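Local coordinates for catechol 2,3-dioxygenase (Pseudomonas sp. KL28, PDB 3HPY), which probably catalyses the iron-dependent extradiol ring cleavage of catechol by dioxygen in the breakdown of aromatic compounds, at residues D242-V250 against F289-Q297; Y176-P184 against P275-Y286. One frame throughout, in Å; residues are numbered along the deposited sequence.

Both contacts bring the C-terminal part of the chain back onto the glyoxalase-type sheet that holds the iron site. Contact 1 is buried and reaches the 4-methylcatechol pocket, joining the 242-250 segment to helix 289-293 and the tail after it. Contact 2, only partly buried, adds strand 282-284 alongside strand 176-182 and ends among exposed residues. Their chemistry differs accordingly: a few backbone and carboxylate bonds fix largely irregular chain in contact 1, whereas a regular parallel ladder runs through contact 2. Their centres lie about 17 Å apart, yet they touch, with W284 packing on G249 and G292 and F289 on V181. Both meet the third subunit, and contact 1 also bonds to the second.

Contact 1 (D242-V250 against F289-Q297); sequences DIGPTRHGV and FAQGLDYPQ. With MCT (4-methylcatechol), chain J.
G292, in the last turn of helix 289-293, offers its carbonyl to two backbone N-H groups: G249 N lies 2.9 Å and V250 N 3.2 Å from G292 O. The V250 donor arrives in the carbonyl plane on a lone pair, while G249 N comes from above that plane, so the two share one oxygen from different directions. Without side chains at G249 and G292, the backbones close to 4.1 Å between their CA atoms.

R247 continues the seam. R247 O accepts from Y295 N at 2.6 Å, and the arginine side chain runs beside that of Y295, with R247 CG 3.7 Å from Y295 CB. Bends at chi2 and chi3 turn the guanidinium almost perpendicular (89°) to the tyrosine ring. The R247 guanidinium makes a salt bridge with D232 of the second subunit and a hydrogen bond to R252 O.

At T246 a chi1 of -178° swings the hydroxyl away from the backbone N and over the carboxylate of D294, where T246 OG1 donates to D294 OD1 at 2.6 Å. Q297 N binds the same oxygen from the opposite face of the carboxylate, forming an Asx motif just past the helix, and the two bonds should restrain rotation of the D294 carboxylate.

Between these grips, L293 O lies at the edge of the H248 imidazole, 3.1 Å from H248 CD2, while one ring face lies against the 4-methylcatechol ring. Together with V250 CG1, which touches MCT C6, H248 forms part of the 4-methylcatechol pocket of this extradiol dioxygenase, beside its iron site.

Contact 2 (Y176-P184 against P275-Y286); sequences YLVERVLSP and PYPDYEPLSWTY
V178 and L282 begin a parallel beta ladder in the glyoxalase-type sheet, where strand 282-284 is the outer partner of strand 176-182 within the chain, and S283 makes backbone hydrogen bonds to the third subunit. L282 N binds V178 O at 3.0 Å, and the ladder then runs through R180 N to L282 O and W284 N to R180 O, closing with L182 N on W284 O at 2.7 Å. V178 and E179 form a classic beta bulge opposite W193.

The more buried face carries E179, V181, L282 and W284. The E179 carboxylate lies nearly coplanar with the indole (16° between planes) and meets its edge, W284 NE1 giving a weak bond to E179 OE1 at 2.8 Å. OE2 is held by Y273 OH and T251 N, so both carboxylate oxygens have partners, OE1 only a weak one across the contact.

The opposite face, with R180 and S283, is less enclosed. R180 NE meets S283 OG in the guanidinium plane at 3.1 Å in an almost straight bond (177°), while P281 CG sits over one guanidinium face, toward its rim.

At the partly exposed N-terminal end, P277 CA sits 3.8 Å from the centroid of the Y176 ring in a CH-pi contact, and Y176 OH bonds to S197 O. Beyond the ladder, at the exposed end, the two segments meet by packing, with P184 CG in a CH-pi contact 3.6 Å from the centroid of the Y286 ring.

Contact 1 (D242-V250 against F289-Q297)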
loop_
_atom_site.group_PDB
_atom_site.type_symbol
_atom_site.label_atom_id
_atom_site.label_comp_id
_atom_site.label_asym_id
_atom_site.label_seq_id
_atom_site.Cartn_x
_atom_site.Cartn_y
_atom_site.Cartn_z
ATOM N N ASP C 242 17.368 13.120 -6.472
ATOM C CA ASP C 242 17.865 12.876 -7.822
ATOM C C ASP C 242 16.734 12.390 -8.737
ATOM O O ASP C 242 16.363 13.057 -9.700
ATOM C CB ASP C 242 18.986 11.835 -7.754
ATOM C CG ASP C 242 19.662 11.613 -9.087
ATOM O OD1 ASP C 242 19.325 12.322 -10.058
ATOM O OD2 ASP C 242 20.536 10.727 -9.160
ATOM N N ILE C 243 16.187 11.219 -8.437
ATOM C CA ILE C 243 15.084 10.680 -9.220
ATOM C C ILE C 243 13.952 10.371 -8.233
ATOM O O ILE C 243 14.134 9.599 -7.293
ATOM C CB ILE C 243 15.508 9.400 -9.997
ATOM C CG1 ILE C 243 14.369 8.935 -10.908
ATOM C CG2 ILE C 243 15.874 8.283 -9.030
ATOM C CD1 ILE C 243 13.998 9.936 -11.982
ATOM N N GLY C 244 12.801 11.012 -8.442
ATOM C CA GLY C 244 11.646 10.841 -7.566
ATOM C C GLY C 244 11.203 9.406 -7.388
ATOM O O GLY C 244 11.856 8.500 -7.913
ATOM N N PRO C 245 10.100 9.158 -6.655
ATOM C CA PRO C 245 9.617 7.790 -6.445
ATOM C C PRO C 245 9.255 7.091 -7.753
ATOM O O PRO C 245 8.439 7.591 -8.531
ATOM C CB PRO C 245 8.407 7.988 -5.532
ATOM C CG PRO C 245 7.919 9.328 -5.909
ATOM C CD PRO C 245 9.183 10.130 -6.038
ATOM N N THR C 246 9.868 5.938 -7.999
ATOM C CA THR C 246 9.583 5.196 -9.220
ATOM C C THR C 246 10.078 3.751 -9.151
ATOM O O THR C 246 10.504 3.282 -8.100
ATOM C CB THR C 246 10.209 5.920 -10.446
ATOM O OG1 THR C 246 9.881 5.211 -11.648
ATOM C CG2 THR C 246 11.721 6.033 -10.299
ATOM N N ARG C 247 9.980 3.042 -10.272
ATOM C CA ARG C 247 10.438 1.654 -10.370
ATOM C C ARG C 247 11.580 1.500 -11.387
ATOM O O ARG C 247 11.541 2.127 -12.442
ATOM C CB ARG C 247 9.293 0.736 -10.818
ATOM C CG ARG C 247 9.787 -0.574 -11.423
ATOM C CD ARG C 247 9.327 -1.751 -10.634
ATOM N NE ARG C 247 7.880 -1.915 -10.715
ATOM C CZ ARG C 247 7.218 -2.862 -10.063
ATOM N NH1 ARG C 247 7.886 -3.711 -9.292
ATOM N NH2 ARG C 247 5.901 -2.963 -10.175
ATOM N N HIS C 248 12.570 0.655 -11.033
ATOM C CA HIS C 248 13.693 0.300 -11.910
ATOM C C HIS C 248 13.224 -0.918 -12.682
ATOM O O HIS C 248 12.433 -1.687 -12.130
ATOM C CB HIS C 248 14.916 -0.210 -11.131
ATOM C CG HIS C 248 15.846 0.759 -10.380
ATOM N ND1 HIS C 248 16.075 0.604 -9.016
ATOM C CD2 HIS C 248 16.562 1.817 -10.798
ATOM C CE1 HIS C 248 16.922 1.543 -8.650
ATOM N NE2 HIS C 248 17.240 2.269 -9.690
ATOM N N GLY C 249 13.662 -1.180 -13.915
ATOM C CA GLY C 249 13.243 -2.417 -14.579
ATOM C C GLY C 249 14.141 -3.471 -13.950
ATOM O O GLY C 249 13.733 -4.543 -13.476
ATOM N N VAL C 250 15.411 -3.101 -13.972
ATOM C CA VAL C 250 16.493 -3.845 -13.380
ATOM C C VAL C 250 15.966 -4.078 -11.984
ATOM O O VAL C 250 15.585 -3.123 -11.308
ATOM C CB VAL C 250 17.710 -2.930 -13.302
ATOM C CG1 VAL C 250 18.825 -3.561 -12.502
ATOM C CG2 VAL C 250 18.139 -2.571 -14.697
ATOM N N PHE C 289 18.248 0.866 -21.979
ATOM C CA PHE C 289 18.649 1.065 -20.606
ATOM C C PHE C 289 17.838 2.157 -19.814
ATOM O O PHE C 289 17.784 2.100 -18.581
ATOM C CB PHE C 289 20.181 1.230 -20.635
ATOM C CG PHE C 289 20.818 1.519 -19.319
ATOM C CD1 PHE C 289 20.805 0.596 -18.245
ATOM C CD2 PHE C 289 21.384 2.773 -19.122
ATOM C CE1 PHE C 289 21.387 0.934 -16.983
ATOM C CE2 PHE C 289 21.963 3.135 -17.895
ATOM C CZ PHE C 289 21.953 2.222 -16.806
ATOM N N ALA C 290 17.160 3.088 -20.511
ATOM C CA ALA C 290 16.308 4.132 -19.870
ATOM C C ALA C 290 15.147 3.466 -19.107
ATOM O O ALA C 290 14.745 3.913 -18.028
ATOM C CB ALA C 290 15.725 5.089 -20.936
ATOM N N GLN C 291 14.608 2.407 -19.707
ATOM C CA GLN C 291 13.516 1.633 -19.127
ATOM C C GLN C 291 14.017 0.801 -17.949
ATOM O O GLN C 291 13.279 0.548 -16.996
ATOM C CB GLN C 291 12.909 0.677 -20.153
ATOM C CG GLN C 291 11.520 0.248 -19.711
ATOM C CD GLN C 291 10.864 -0.808 -20.577
ATOM O OE1 GLN C 291 9.643 -0.801 -20.743
ATOM N NE2 GLN C 291 11.657 -1.732 -21.110
ATOM N N GLY C 292 15.269 0.352 -18.045
ATOM C CA GLY C 292 15.878 -0.448 -16.993
ATOM C C GLY C 292 16.205 0.389 -15.768
ATOM O O GLY C 292 16.229 -0.106 -14.638
ATOM N N LEU C 293 16.468 1.667 -16.028
ATOM C CA LEU C 293 16.778 2.685 -15.029
ATOM C C LEU C 293 15.394 3.118 -14.469
ATOM O O LEU C 293 15.095 2.845 -13.306
ATOM C CB LEU C 293 17.518 3.838 -15.737
ATOM C CG LEU C 293 18.452 4.861 -15.086
ATOM C CD1 LEU C 293 17.694 5.573 -13.996
ATOM C CD2 LEU C 293 19.722 4.198 -14.540
ATOM N N ASP C 294 14.559 3.774 -15.285
ATOM C CA ASP C 294 13.199 4.160 -14.856
ATOM C C ASP C 294 12.307 3.260 -15.651
ATOM O O ASP C 294 12.398 3.195 -16.872
ATOM C CB ASP C 294 12.804 5.605 -15.231
ATOM C CG ASP C 294 11.712 6.206 -14.297
ATOM O OD1 ASP C 294 10.594 5.653 -14.141
ATOM O OD2 ASP C 294 11.995 7.276 -13.722
ATOM N N TYR C 295 11.435 2.551 -14.974
ATOM C CA TYR C 295 10.568 1.726 -15.738
ATOM C C TYR C 295 9.296 2.484 -16.164
ATOM O O TYR C 295 9.052 2.621 -17.363
ATOM C CB TYR C 295 10.240 0.467 -14.978
ATOM C CG TYR C 295 9.472 -0.452 -15.850
ATOM C CD1 TYR C 295 10.084 -1.121 -16.912
ATOM C CD2 TYR C 295 8.127 -0.640 -15.629
ATOM C CE1 TYR C 295 9.355 -1.966 -17.730
ATOM C CE2 TYR C 295 7.386 -1.474 -16.431
ATOM C CZ TYR C 295 8.000 -2.142 -17.471
ATOM O OH TYR C 295 7.257 -3.028 -18.202
ATOM N N PRO C 296 8.493 3.028 -15.213
ATOM C CA PRO C 296 7.319 3.711 -15.791
ATOM C C PRO C 296 7.675 4.660 -16.926
ATOM O O PRO C 296 7.132 4.581 -18.042
ATOM C CB PRO C 296 6.677 4.434 -14.602
ATOM C CG PRO C 296 7.717 4.504 -13.559
ATOM C CD PRO C 296 8.634 3.305 -13.768
ATOM N N GLN C 297 8.584 5.567 -16.602
ATOM C CA GLN C 297 9.112 6.521 -17.547
ATOM C C GLN C 297 10.118 5.680 -18.340
ATOM O O GLN C 297 9.742 5.065 -19.371
ATOM C CB GLN C 297 9.852 7.641 -16.791
ATOM C CG GLN C 297 8.949 8.546 -15.926
ATOM C CD GLN C 297 9.644 9.806 -15.433
ATOM O OE1 GLN C 297 10.541 10.327 -16.092
ATOM N NE2 GLN C 297 9.216 10.313 -14.278
HETATM C C1 MCT J . 19.557 -0.027 -10.523
HETATM C C2 MCT J . 20.288 0.764 -9.621
HETATM C C3 MCT J . 20.179 0.507 -8.234
HETATM O O3 MCT J . 20.869 1.260 -7.373
HETATM C C4 MCT J . 19.349 -0.540 -7.748
HETATM O O4 MCT J . 19.260 -0.769 -6.408
HETATM C C5 MCT J . 18.612 -1.340 -8.663
HETATM C C6 MCT J . 18.725 -1.075 -10.052
HETATM C C MCT J . 19.659 0.240 -11.991
#

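Contact 2 (Y176-P184 against P275-Y286)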
loop_
_atom_site.group_PDB
_atom_site.type_symbol
_atom_site.label_atom_id
_atom_site.label_comp_id
_atom_site.label_asym_id
_atom_site.label_seq_id
_atom_site.Cartn_x
_atom_site.Cartn_y
_atom_site.Cartn_z
ATOM N N TYR C 176 27.050 -14.371 -7.674
ATOM C CA TYR C 176 26.536 -14.806 -8.966
ATOM C C TYR C 176 25.754 -13.678 -9.607
ATOM O O TYR C 176 25.141 -12.875 -8.911
ATOM C CB TYR C 176 25.656 -16.048 -8.820
ATOM C CG TYR C 176 24.315 -15.839 -8.143
ATOM C CD1 TYR C 176 23.135 -15.756 -8.892
ATOM C CD2 TYR C 176 24.219 -15.787 -6.754
ATOM C CE1 TYR C 176 21.893 -15.634 -8.266
ATOM C CE2 TYR C 176 22.986 -15.664 -6.118
ATOM C CZ TYR C 176 21.830 -15.591 -6.877
ATOM O OH TYR C 176 20.613 -15.480 -6.247
ATOM N N LEU C 177 25.786 -13.624 -10.936
ATOM C CA LEU C 177 25.105 -12.581 -11.695
ATOM C C LEU C 177 23.595 -12.723 -11.672
ATOM O O LEU C 177 23.053 -13.756 -12.072
ATOM C CB LEU C 177 25.562 -12.602 -13.157
ATOM C CG LEU C 177 26.062 -11.287 -13.763
ATOM C CD1 LEU C 177 26.244 -11.449 -15.267
ATOM C CD2 LEU C 177 25.087 -10.181 -13.468
ATOM N N VAL C 178 22.905 -11.681 -11.217
ATOM C CA VAL C 178 21.457 -11.731 -11.197
ATOM C C VAL C 178 20.980 -10.996 -12.438
ATOM O O VAL C 178 20.114 -11.479 -13.162
ATOM C CB VAL C 178 20.869 -11.066 -9.935
ATOM C CG1 VAL C 178 19.369 -11.195 -9.957
ATOM C CG2 VAL C 178 21.445 -11.716 -8.672
ATOM N N GLU C 179 21.560 -9.829 -12.692
ATOM C CA GLU C 179 21.189 -9.053 -13.870
ATOM C C GLU C 179 22.351 -8.254 -14.444
ATOM O O GLU C 179 23.296 -7.895 -13.731
ATOM C CB GLU C 179 20.045 -8.089 -13.549
ATOM C CG GLU C 179 18.667 -8.703 -13.559
ATOM C CD GLU C 179 17.586 -7.635 -13.597
ATOM O OE1 GLU C 179 17.689 -6.731 -14.452
ATOM O OE2 GLU C 179 16.640 -7.700 -12.782
ATOM N N ARG C 180 22.269 -7.963 -15.737
ATOM C CA ARG C 180 23.312 -7.189 -16.386
ATOM C C ARG C 180 22.802 -6.284 -17.491
ATOM O O ARG C 180 21.792 -6.562 -18.149
ATOM C CB ARG C 180 24.387 -8.113 -16.958
ATOM C CG ARG C 180 23.901 -9.035 -18.056
ATOM C CD ARG C 180 24.923 -10.133 -18.329
ATOM N NE ARG C 180 24.291 -11.269 -18.983
ATOM C CZ ARG C 180 24.843 -12.469 -19.118
ATOM N NH1 ARG C 180 26.062 -12.709 -18.644
ATOM N NH2 ARG C 180 24.160 -13.436 -19.719
ATOM N N VAL C 181 23.514 -5.184 -17.681
ATOM C CA VAL C 181 23.178 -4.245 -18.728
ATOM C C VAL C 181 24.202 -4.430 -19.847
ATOM O O VAL C 181 25.386 -4.152 -19.660
ATOM C CB VAL C 181 23.226 -2.800 -18.200
ATOM C CG1 VAL C 181 23.097 -1.822 -19.349
ATOM C CG2 VAL C 181 22.105 -2.590 -17.193
ATOM N N LEU C 182 23.740 -4.930 -20.994
ATOM C CA LEU C 182 24.611 -5.157 -22.146
ATOM C C LEU C 182 25.000 -3.833 -22.781
ATOM O O LEU C 182 24.140 -3.011 -23.099
ATOM C CB LEU C 182 23.915 -6.023 -23.206
ATOM C CG LEU C 182 23.910 -7.548 -23.064
ATOM C CD1 LEU C 182 23.306 -7.948 -21.733
ATOM C CD2 LEU C 182 23.121 -8.157 -24.206
ATOM N N SER C 183 26.300 -3.627 -22.961
ATOM C CA SER C 183 26.788 -2.402 -23.580
ATOM C C SER C 183 26.522 -2.502 -25.085
ATOM O O SER C 183 26.199 -3.576 -25.589
ATOM C CB SER C 183 28.287 -2.249 -23.316
ATOM O OG SER C 183 29.014 -3.344 -23.853
ATOM N N PRO C 184 26.638 -1.380 -25.816
ATOM C CA PRO C 184 26.408 -1.374 -27.266
ATOM C C PRO C 184 26.949 -2.653 -27.917
ATOM O O PRO C 184 27.905 -3.250 -27.416
ATOM C CB PRO C 184 27.157 -0.127 -27.714
ATOM C CG PRO C 184 26.900 0.811 -26.583
ATOM C CD PRO C 184 27.108 -0.059 -25.357
ATOM N N PRO C 275 15.890 -14.272 -6.645
ATOM C CA PRO C 275 16.778 -15.193 -7.351
ATOM C C PRO C 275 17.562 -16.124 -6.441
ATOM O O PRO C 275 17.826 -15.817 -5.278
ATOM C CB PRO C 275 17.679 -14.256 -8.144
ATOM C CG PRO C 275 17.797 -13.070 -7.240
ATOM C CD PRO C 275 16.381 -12.883 -6.735
ATOM N N TYR C 276 17.918 -17.279 -6.988
ATOM C CA TYR C 276 18.700 -18.269 -6.268
ATOM C C TYR C 276 19.927 -18.552 -7.152
ATOM O O TYR C 276 19.925 -18.243 -8.343
ATOM C CB TYR C 276 17.848 -19.526 -6.020
ATOM C CG TYR C 276 16.863 -19.384 -4.857
ATOM C CD1 TYR C 276 17.239 -19.736 -3.558
ATOM C CD2 TYR C 276 15.586 -18.813 -5.040
ATOM C CE1 TYR C 276 16.386 -19.517 -2.462
ATOM C CE2 TYR C 276 14.715 -18.593 -3.943
ATOM C CZ TYR C 276 15.135 -18.944 -2.655
ATOM O OH TYR C 276 14.354 -18.694 -1.540
ATOM N N PRO C 277 20.995 -19.124 -6.572
ATOM C CA PRO C 277 22.232 -19.438 -7.302
ATOM C C PRO C 277 22.054 -20.298 -8.566
ATOM O O PRO C 277 22.921 -20.321 -9.437
ATOM C CB PRO C 277 23.090 -20.147 -6.245
ATOM C CG PRO C 277 22.596 -19.586 -4.951
ATOM C CD PRO C 277 21.109 -19.486 -5.148
ATOM N N ASP C 278 20.929 -20.994 -8.669
ATOM C CA ASP C 278 20.661 -21.861 -9.813
ATOM C C ASP C 278 19.968 -21.127 -10.948
ATOM O O ASP C 278 19.684 -21.723 -11.981
ATOM C CB ASP C 278 19.778 -23.035 -9.379
ATOM C CG ASP C 278 18.451 -22.570 -8.802
ATOM O OD1 ASP C 278 18.476 -21.786 -7.825
ATOM O OD2 ASP C 278 17.391 -22.977 -9.316
ATOM N N TYR C 279 19.692 -19.839 -10.753
ATOM C CA TYR C 279 19.003 -19.035 -11.766
ATOM C C TYR C 279 19.925 -18.432 -12.817
ATOM O O TYR C 279 21.081 -18.120 -12.540
ATOM C CB TYR C 279 18.224 -17.889 -11.101
ATOM C CG TYR C 279 16.915 -18.288 -10.455
ATOM C CD1 TYR C 279 16.023 -17.316 -10.003
ATOM C CD2 TYR C 279 16.552 -19.628 -10.322
ATOM C CE1 TYR C 279 14.794 -17.666 -9.440
ATOM C CE2 TYR C 279 15.331 -19.990 -9.761
ATOM C CZ TYR C 279 14.452 -19.005 -9.324
ATOM O OH TYR C 279 13.227 -19.360 -8.799
ATOM N N GLU C 280 19.398 -18.275 -14.027
ATOM C CA GLU C 280 20.146 -17.675 -15.123
ATOM C C GLU C 280 19.945 -16.160 -15.052
ATOM O O GLU C 280 18.835 -15.687 -14.799
ATOM C CB GLU C 280 19.642 -18.229 -16.453
ATOM C CG GLU C 280 20.294 -19.545 -16.812
ATOM C CD GLU C 280 21.690 -19.339 -17.344
ATOM O OE1 GLU C 280 21.798 -18.879 -18.503
ATOM O OE2 GLU C 280 22.670 -19.617 -16.612
ATOM N N PRO C 281 21.017 -15.379 -15.272
ATOM C CA PRO C 281 20.916 -13.914 -15.213
ATOM C C PRO C 281 20.004 -13.292 -16.274
ATOM O O PRO C 281 19.834 -13.845 -17.354
ATOM C CB PRO C 281 22.371 -13.468 -15.348
ATOM C CG PRO C 281 22.955 -14.519 -16.253
ATOM C CD PRO C 281 22.360 -15.804 -15.715
ATOM N N LEU C 282 19.397 -12.153 -15.947
ATOM C CA LEU C 282 18.524 -11.458 -16.894
ATOM C C LEU C 282 19.376 -10.393 -17.578
ATOM O O LEU C 282 20.323 -9.881 -16.985
ATOM C CB LEU C 282 17.358 -10.789 -16.162
ATOM C CG LEU C 282 16.490 -11.720 -15.311
ATOM C CD1 LEU C 282 15.416 -10.910 -14.587
ATOM C CD2 LEU C 282 15.864 -12.778 -16.204
ATOM N N SER C 283 19.044 -10.047 -18.813
ATOM C CA SER C 283 19.830 -9.046 -19.521
ATOM C C SER C 283 19.002 -7.891 -20.078
ATOM O O SER C 283 17.844 -8.066 -20.467
ATOM C CB SER C 283 20.595 -9.703 -20.672
ATOM O OG SER C 283 21.440 -10.735 -20.199
ATOM N N TRP C 284 19.610 -6.713 -20.110
ATOM C CA TRP C 284 18.966 -5.533 -20.655
ATOM C C TRP C 284 19.853 -4.989 -21.769
ATOM O O TRP C 284 21.070 -4.924 -21.615
ATOM C CB TRP C 284 18.774 -4.468 -19.571
ATOM C CG TRP C 284 17.716 -4.822 -18.571
ATOM C CD1 TRP C 284 17.812 -5.736 -17.560
ATOM C CD2 TRP C 284 16.377 -4.314 -18.526
ATOM N NE1 TRP C 284 16.615 -5.832 -16.892
ATOM C CE2 TRP C 284 15.717 -4.971 -17.463
ATOM C CE3 TRP C 284 15.668 -3.369 -19.283
ATOM C CZ2 TRP C 284 14.380 -4.711 -17.135
ATOM C CZ3 TRP C 284 14.333 -3.111 -18.957
ATOM C CH2 TRP C 284 13.706 -3.784 -17.890
ATOM N N THR C 285 19.248 -4.626 -22.895
ATOM C CA THR C 285 19.999 -4.075 -24.019
ATOM C C THR C 285 20.396 -2.639 -23.689
ATOM O O THR C 285 19.699 -1.958 -22.936
ATOM C CB THR C 285 19.154 -4.065 -25.294
ATOM O OG1 THR C 285 17.956 -3.317 -25.062
ATOM C CG2 THR C 285 18.787 -5.478 -25.695
ATOM N N TYR C 286 21.514 -2.180 -24.248
ATOM C CA TYR C 286 21.991 -0.822 -23.987
ATOM C C TYR C 286 20.991 0.252 -24.408
ATOM O O TYR C 286 20.735 1.198 -23.658
ATOM C CB TYR C 286 23.317 -0.564 -24.719
ATOM C CG TYR C 286 23.883 0.834 -24.508
ATOM C CD1 TYR C 286 24.557 1.168 -23.332
ATOM C CD2 TYR C 286 23.742 1.824 -25.486
ATOM C CE1 TYR C 286 25.081 2.449 -23.135
ATOM C CE2 TYR C 286 24.259 3.108 -25.297
ATOM C CZ TYR C 286 24.926 3.412 -24.122
ATOM O OH TYR C 286 25.447 4.675 -23.932
HETATM O O HOH W 1 18.105 -13.651 -12.657
#